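Long-range contacts in 3-oxoacyl-[acyl-carrier-protein] synthase 2 (Rickettsia rickettsii, PDB 4JGA), which probably catalyses the elongating condensation of fatty acid synthesis, in which a malonyl unit on acyl carrier protein extends a growing acyl chain: residues Leu23-Pro28 against Gly369-Ile374; Asn324-Ser329 against Ser356-Ile361. One frame throughout, in Å; residues are numbered along the deposited sequence. Where two conformers were deposited one is given.

From the N terminus, the chain first lays down strand 18-26, and residues 23-28 at its end wait some 340 residues for their partner on helix 368-382. Interaction 1 thus closes a very long loop and joins the N-terminal and C-terminal halves of the thiolase-type fold. Interaction 2 falls wholly within that loop: residues 324-329, which leave strand 322-324, meet residues 356-361 after an excursion through helix 331-345 and strand 353-355. The two loops nest rather than cross, their centres about 13 Å apart. E372, on helix 368-382, couples them: its OE2 forms a salt bridge with K358 NZ at 2.8 Å, and its OE1 shares the potassium ion with N324 and A325.

Interaction 1. Residues Leu23-Pro28 against Gly369-Ile374; sequences LGLVTP and GSVEFI. With K (potassium ion), chain C.
T27 OG1 is hydrogen-bonded to both S36 OG and V29 N, which fixes the side chain while its methyl CG2 faces V371 CG1 at 4.2 Å. The contact belongs to the buried core of a thiolase-type fold, where strand 18-26 of the large mixed sheet packs against helix 368-382; the short axes of strand 23-26 and helix 369-374 pass 9.0 Å apart at 124°. Most of the interface is aliphatic. L25, with CG beside its backbone N (chi1 -79°), wedges between V371 and I374: its CD2 lies 3.8 Å from V371 CG2 and equally close to I374 CD1, while L25 CD1 meets I374 CG2 at 3.6 Å. I374 buries the most surface here; its side chain runs counter to those of L25 and L23 as it passes them, with CG1 4.2 Å from L23 CD2. I374 CD1 presses on the strand backbone, 3.2 Å from G24 O, a tight fit. The neighbouring strand amides L23 N and L25 N are taken by D108 and E104. F373 carries the packing on to V261 of strand 257-265 and L429 of strand 425-432. E372 starts away from the strand, and its OE1 binds the potassium ion at 2.6 Å.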
ATOM      1  N   LEU A  23     -12.023 -15.868  -9.952  1.00 11.36           N
ATOM      2  CA  LEU A  23     -11.359 -14.933 -10.860  1.00 11.00           C
ATOM      3  C   LEU A  23     -12.296 -13.814 -11.265  1.00 11.34           C
ATOM      4  O   LEU A  23     -13.500 -14.032 -11.475  1.00 11.78           O
ATOM      5  CB  LEU A  23     -10.876 -15.603 -12.129  1.00 11.20           C
ATOM      6  CG  LEU A  23     -10.124 -16.936 -12.014  1.00 11.36           C
ATOM      7  CD1 LEU A  23      -9.892 -17.523 -13.401  1.00 11.71           C
ATOM      8  CD2 LEU A  23      -8.792 -16.760 -11.277  1.00 10.78           C
ATOM      9  N   GLY A  24     -11.732 -12.603 -11.350  1.00 11.03           N
ATOM     10  CA  GLY A  24     -12.468 -11.398 -11.764  1.00 11.47           C
ATOM     11  C   GLY A  24     -11.605 -10.478 -12.609  1.00 11.32           C
ATOM     12  O   GLY A  24     -10.440 -10.205 -12.244  1.00 10.66           O
ATOM     13  N   LEU A  25     -12.167  -9.978 -13.718  1.00 11.90           N
ATOM     14  CA  LEU A  25     -11.418  -9.133 -14.654  1.00 11.95           C
ATOM     15  C   LEU A  25     -12.244  -8.009 -15.243  1.00 12.42           C
ATOM     16  O   LEU A  25     -13.381  -8.219 -15.661  1.00 13.23           O
ATOM     17  CB  LEU A  25     -10.867  -9.974 -15.819  1.00 12.10           C
ATOM     18  CG  LEU A  25      -9.629 -10.787 -15.578  1.00 11.67           C
ATOM     19  CD1 LEU A  25      -9.368 -11.675 -16.794  1.00 12.09           C
ATOM     20  CD2 LEU A  25      -8.412  -9.912 -15.292  1.00 11.19           C
ATOM     21  N   VAL A  26     -11.654  -6.816 -15.281  1.00 12.12           N
ATOM     22  CA  VAL A  26     -12.110  -5.715 -16.129  1.00 12.67           C
ATOM     23  C   VAL A  26     -10.892  -5.228 -16.897  1.00 12.31           C
ATOM     24  O   VAL A  26      -9.939  -4.721 -16.295  1.00 11.82           O
ATOM     25  CB  VAL A  26     -12.698  -4.550 -15.336  1.00 13.05           C
ATOM     26  CG1 VAL A  26     -13.144  -3.435 -16.268  1.00 13.77           C
ATOM     27  CG2 VAL A  26     -13.885  -5.046 -14.521  1.00 13.61           C
ATOM     28  N   THR A  27     -10.903  -5.436 -18.208  1.00 12.61           N
ATOM     29  CA  THR A  27      -9.722  -5.146 -19.029  1.00 12.39           C
ATOM     30  C   THR A  27     -10.102  -4.438 -20.336  1.00 13.02           C
ATOM     31  O   THR A  27     -11.268  -4.376 -20.700  1.00 13.76           O
ATOM     32  CB  THR A  27      -8.935  -6.430 -19.382  1.00 12.17           C
ATOM     33  OG1 THR A  27      -9.586  -7.120 -20.453  1.00 12.69           O
ATOM     34  CG2 THR A  27      -8.747  -7.350 -18.143  1.00 11.67           C
ATOM     35  N   PRO A  28      -9.120  -3.870 -21.024  1.00 12.78           N
ATOM     36  CA  PRO A  28      -9.370  -3.247 -22.296  1.00 13.58           C
ATOM     37  C   PRO A  28      -9.886  -4.219 -23.400  1.00 14.20           C
ATOM     38  O   PRO A  28     -10.289  -3.760 -24.457  1.00 14.96           O
ATOM     39  CB  PRO A  28      -8.003  -2.702 -22.683  1.00 13.23           C
ATOM     40  CG  PRO A  28      -7.368  -2.399 -21.397  1.00 12.41           C
ATOM     41  CD  PRO A  28      -7.784  -3.529 -20.513  1.00 12.13           C
ATOM     42  N   GLY A 369      -0.108  -6.953 -12.609  1.00  7.98           N
ATOM     43  CA  GLY A 369       0.325  -8.205 -12.024  1.00  7.71           C
ATOM     44  C   GLY A 369      -0.807  -9.145 -11.692  1.00  7.78           C
ATOM     45  O   GLY A 369      -0.623 -10.369 -11.732  1.00  7.87           O
ATOM     46  N   SER A 370      -1.966  -8.601 -11.313  1.00  7.60           N
ATOM     47  CA  SER A 370      -3.068  -9.445 -10.912  1.00  7.65           C
ATOM     48  C   SER A 370      -3.881  -9.914 -12.112  1.00  8.09           C
ATOM     49  O   SER A 370      -4.295 -11.078 -12.187  1.00  8.34           O
ATOM     50  CB  SER A 370      -3.950  -8.710  -9.903  1.00  7.56           C
ATOM     51  OG  SER A 370      -4.403  -7.470 -10.400  1.00  7.51           O
ATOM     52  N   VAL A 371      -4.084  -9.018 -13.070  1.00  8.24           N
ATOM     53  CA  VAL A 371      -4.628  -9.398 -14.358  1.00  8.65           C
ATOM     54  C   VAL A 371      -3.798 -10.538 -14.985  1.00  8.95           C
ATOM     55  O   VAL A 371      -4.325 -11.535 -15.497  1.00  9.36           O
ATOM     56  CB  VAL A 371      -4.719  -8.153 -15.283  1.00  8.83           C
ATOM     57  CG1 VAL A 371      -5.040  -8.543 -16.703  1.00  9.41           C
ATOM     58  CG2 VAL A 371      -5.817  -7.205 -14.792  1.00  8.77           C
ATOM     59  N   GLU A 372      -2.482 -10.385 -14.963  1.00  8.80           N
ATOM     60  CA  GLU A 372      -1.617 -11.360 -15.593  1.00  9.19           C
ATOM     61  C   GLU A 372      -1.548 -12.692 -14.812  1.00  9.23           C
ATOM     62  O   GLU A 372      -1.374 -13.767 -15.410  1.00  9.78           O
ATOM     63  CB  GLU A 372      -0.239 -10.749 -15.779  1.00  9.13           C
ATOM     64  CG  GLU A 372      -0.235  -9.752 -16.930  1.00  9.44           C
ATOM     65  CD  GLU A 372       0.847  -8.679 -16.833  1.00  9.41           C
ATOM     66  OE1 GLU A 372       1.856  -8.914 -16.108  1.00  9.25           O
ATOM     67  OE2 GLU A 372       0.688  -7.615 -17.508  1.00  9.54           O
ATOM     68  N   PHE A 373      -1.682 -12.609 -13.498  1.00  8.79           N
ATOM     69  CA  PHE A 373      -1.841 -13.783 -12.648  1.00  8.94           C
ATOM     70  C   PHE A 373      -3.081 -14.593 -13.053  1.00  9.50           C
ATOM     71  O   PHE A 373      -3.052 -15.814 -13.119  1.00  9.91           O
ATOM     72  CB  PHE A 373      -1.935 -13.355 -11.184  1.00  8.37           C
ATOM     73  CG  PHE A 373      -2.139 -14.495 -10.213  1.00  8.37           C
ATOM     74  CD1 PHE A 373      -3.406 -14.913  -9.881  1.00  8.48           C
ATOM     75  CD2 PHE A 373      -1.048 -15.145  -9.641  1.00  8.34           C
ATOM     76  CE1 PHE A 373      -3.620 -15.953  -8.987  1.00  8.72           C
ATOM     77  CE2 PHE A 373      -1.245 -16.182  -8.744  1.00  8.58           C
ATOM     78  CZ  PHE A 373      -2.537 -16.593  -8.408  1.00  8.72           C
ATOM     79  N   ILE A 374      -4.180 -13.887 -13.309  1.00  9.66           N
ATOM     80  CA  ILE A 374      -5.394 -14.515 -13.814  1.00  9.99           C
ATOM     81  C   ILE A 374      -5.186 -15.178 -15.183  1.00 10.44           C
ATOM     82  O   ILE A 374      -5.569 -16.357 -15.383  1.00 11.09           O
ATOM     83  CB  ILE A 374      -6.537 -13.501 -13.816  1.00 10.02           C
ATOM     84  CG1 ILE A 374      -6.918 -13.177 -12.360  1.00  9.85           C
ATOM     85  CG2 ILE A 374      -7.739 -14.039 -14.576  1.00 10.62           C
ATOM     86  CD1 ILE A 374      -7.799 -11.956 -12.147  1.00  9.83           C
TER
HETATM   87  K     K C 501       3.370 -11.052 -15.796  1.00  9.08           K

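Interaction 2. Residues Asn324-Ser329 against Ser356-Ile361; sequences NAHGTS and STKSSI. With K (potassium ion), chain C.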
ATOM      1  N   ASN A 324       4.492 -15.776 -18.005  1.00 10.37           N
ATOM      2  CA  ASN A 324       3.832 -14.548 -18.367  1.00 10.28           C
ATOM      3  C   ASN A 324       4.747 -13.428 -17.912  1.00 10.04           C
ATOM      4  O   ASN A 324       4.873 -13.144 -16.702  1.00  9.79           O
ATOM      5  CB  ASN A 324       2.433 -14.432 -17.743  1.00  9.94           C
ATOM      6  CG  ASN A 324       1.671 -13.231 -18.293  1.00  9.87           C
ATOM      7  OD1 ASN A 324       1.821 -12.104 -17.774  1.00  9.54           O
ATOM      8  ND2 ASN A 324       0.872 -13.444 -19.367  1.00 10.14           N
ATOM      9  N   ALA A 325       5.416 -12.832 -18.884  1.00 10.34           N
ATOM     10  CA  ALA A 325       6.440 -11.857 -18.652  1.00 10.37           C
ATOM     11  C   ALA A 325       5.832 -10.533 -18.130  1.00 10.16           C
ATOM     12  O   ALA A 325       4.617 -10.318 -18.218  1.00  9.83           O
ATOM     13  CB  ALA A 325       7.184 -11.618 -19.952  1.00 11.00           C
ATOM     14  N   HIS A 326       6.673  -9.691 -17.548  1.00 10.23           N
ATOM     15  CA  HIS A 326       6.320  -8.319 -17.339  1.00 10.35           C
ATOM     16  C   HIS A 326       6.209  -7.638 -18.708  1.00 10.92           C
ATOM     17  O   HIS A 326       5.144  -7.128 -19.060  1.00 10.98           O
ATOM     18  CB  HIS A 326       7.346  -7.617 -16.456  1.00 10.47           C
ATOM     19  CG  HIS A 326       6.893  -6.269 -15.993  1.00 10.57           C
ATOM     20  ND1 HIS A 326       5.662  -6.065 -15.405  1.00 10.64           N
ATOM     21  CD2 HIS A 326       7.499  -5.058 -16.028  1.00 10.92           C
ATOM     22  CE1 HIS A 326       5.532  -4.789 -15.082  1.00 10.63           C
ATOM     23  NE2 HIS A 326       6.635  -4.155 -15.451  1.00 10.99           N
ATOM     24  N   GLY A 327       7.269  -7.745 -19.512  1.00 11.40           N
ATOM     25  CA  GLY A 327       7.193  -7.502 -20.953  1.00 12.14           C
ATOM     26  C   GLY A 327       6.432  -6.271 -21.407  1.00 12.34           C
ATOM     27  O   GLY A 327       5.373  -6.377 -22.073  1.00 12.50           O
ATOM     28  N   THR A 328       6.945  -5.092 -21.042  1.00 12.34           N
ATOM     29  CA  THR A 328       6.193  -3.851 -21.243  1.00 12.58           C
ATOM     30  C   THR A 328       6.357  -3.167 -22.594  1.00 13.16           C
ATOM     31  O   THR A 328       5.605  -2.241 -22.889  1.00 13.39           O
ATOM     32  CB  THR A 328       6.521  -2.793 -20.148  1.00 12.40           C
ATOM     33  OG1 THR A 328       7.854  -2.332 -20.319  1.00 12.95           O
ATOM     34  CG2 THR A 328       6.365  -3.396 -18.797  1.00 11.76           C
ATOM     35  N   SER A 329       7.273  -3.643 -23.428  1.00 13.76           N
ATOM     36  CA  SER A 329       7.603  -3.002 -24.738  1.00 14.50           C
ATOM     37  C   SER A 329       8.560  -1.798 -24.613  1.00 14.82           C
ATOM     38  O   SER A 329       8.509  -0.868 -25.414  1.00 15.13           O
ATOM     39  CB  SER A 329       6.341  -2.600 -25.535  1.00 14.61           C
ATOM     40  OG  SER A 329       6.655  -2.431 -26.903  1.00 15.26           O
ATOM     41  N   SER A 356       4.070 -11.909 -23.444  1.00 12.25           N
ATOM     42  CA  SER A 356       3.574 -10.727 -22.781  1.00 11.57           C
ATOM     43  C   SER A 356       2.184 -10.424 -23.282  1.00 11.69           C
ATOM     44  O   SER A 356       1.968 -10.147 -24.475  1.00 12.42           O
ATOM     45  CB  SER A 356       4.448  -9.518 -23.034  1.00 11.73           C
ATOM     46  OG  SER A 356       3.817  -8.389 -22.460  1.00 11.38           O
ATOM     47  N   THR A 357       1.230 -10.477 -22.375  1.00 11.06           N
ATOM     48  CA  THR A 357      -0.130 -10.084 -22.712  1.00 11.12           C
ATOM     49  C   THR A 357      -0.311  -8.568 -22.713  1.00 10.96           C
ATOM     50  O   THR A 357      -1.360  -8.076 -23.085  1.00 11.06           O
ATOM     51  CB  THR A 357      -1.129 -10.731 -21.740  1.00 10.68           C
ATOM     52  OG1 THR A 357      -0.640 -10.623 -20.393  1.00  9.82           O
ATOM     53  CG2 THR A 357      -1.302 -12.180 -22.102  1.00 11.01           C
ATOM     54  N   LYS A 358       0.715  -7.816 -22.302  1.00 10.81           N
ATOM     55  CA  LYS A 358       0.668  -6.359 -22.435  1.00 10.78           C
ATOM     56  C   LYS A 358       0.691  -5.984 -23.921  1.00 11.45           C
ATOM     57  O   LYS A 358       0.351  -4.876 -24.279  1.00 11.54           O
ATOM     58  CB  LYS A 358       1.834  -5.701 -21.724  1.00 10.54           C
ATOM     59  CG  LYS A 358       1.850  -5.878 -20.207  1.00  9.92           C
ATOM     60  CD  LYS A 358       2.851  -4.924 -19.565  1.00  9.79           C
ATOM     61  CE  LYS A 358       2.809  -4.917 -18.048  1.00  9.27           C
ATOM     62  NZ  LYS A 358       3.096  -6.251 -17.492  1.00  9.10           N
ATOM     63  N   SER A 359       1.139  -6.926 -24.767  1.00 11.93           N
ATOM     64  CA  SER A 359       1.041  -6.795 -26.221  1.00 12.78           C
ATOM     65  C   SER A 359      -0.406  -6.572 -26.684  1.00 13.13           C
ATOM     66  O   SER A 359      -0.630  -5.996 -27.758  1.00 13.85           O
ATOM     67  CB  SER A 359       1.633  -8.037 -26.921  1.00 13.28           C
ATOM     68  OG  SER A 359       0.812  -9.174 -26.785  1.00 13.16           O
ATOM     69  N   SER A 360      -1.373  -7.021 -25.876  1.00 12.68           N
ATOM     70  CA  SER A 360      -2.785  -6.864 -26.214  0.60 13.03           C
ATOM     71  C   SER A 360      -3.482  -5.747 -25.449  1.00 12.74           C
ATOM     72  O   SER A 360      -4.226  -4.964 -26.046  1.00 13.28           O
ATOM     73  CB  SER A 360      -3.559  -8.146 -25.999  0.60 12.96           C
ATOM     74  OG  SER A 360      -4.919  -7.839 -25.816  0.60 12.90           O
ATOM     75  N   ILE A 361      -3.270  -5.662 -24.145  1.00 12.09           N
ATOM     76  CA  ILE A 361      -4.030  -4.700 -23.318  1.00 11.84           C
ATOM     77  C   ILE A 361      -3.235  -3.540 -22.778  1.00 11.70           C
ATOM     78  O   ILE A 361      -3.782  -2.686 -22.073  1.00 11.49           O
ATOM     79  CB  ILE A 361      -4.742  -5.394 -22.135  1.00 11.25           C
ATOM     80  CG1 ILE A 361      -3.767  -6.091 -21.180  1.00 10.60           C
ATOM     81  CG2 ILE A 361      -5.766  -6.393 -22.652  1.00 11.64           C
ATOM     82  CD1 ILE A 361      -4.418  -6.606 -19.908  1.00 10.09           C
TER
HETATM   83  K     K C 501       3.370 -11.052 -15.796  1.00  9.08           K
HETATM   84  O   HOH W   1       2.232 -10.087 -19.671  1.00 11.43           O
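S356 holds its OG trans to its own backbone N (chi1 174°), and K358 runs straight from CB to CE before folding at its last bond (chi4 60°); together these torsions aim both polar ends at the H326-G327 backbone. S356 OG donates to G327 O at 2.6 Å, meeting a lone pair in the carbonyl plane at a C=O...OG angle of 131°. The same OG accepts from K358 N at 3.2 Å, a capping bond at the turn into helix 358-361, so one hydroxyl ties the loop to the turn. K358 NZ donates to H326 O at 2.7 Å, tilted slightly from the carbonyl plane, with E372 as its second partner. T328 CG2 lies alongside the methylenes of K358, 3.9 Å from K358 CD. Further back, potassium takes N324 O, A325 O and N324 OD1, the last at 2.7 Å. Water 1 accepts from T357 N and donates to N324 OD1 at 2.8 Å, linking the metal site to residues 356-361, while N324 ND2 bonds to Y322. E337 grips H326 N and G327 N from helix 331-345. The Asn-Ala-His-Gly-Thr sequence, with K358 bonded to the backbone of H326, is consistent with the active site of the β-ketoacyl synthases of the thiolase fold, where this histidine is probably catalytic.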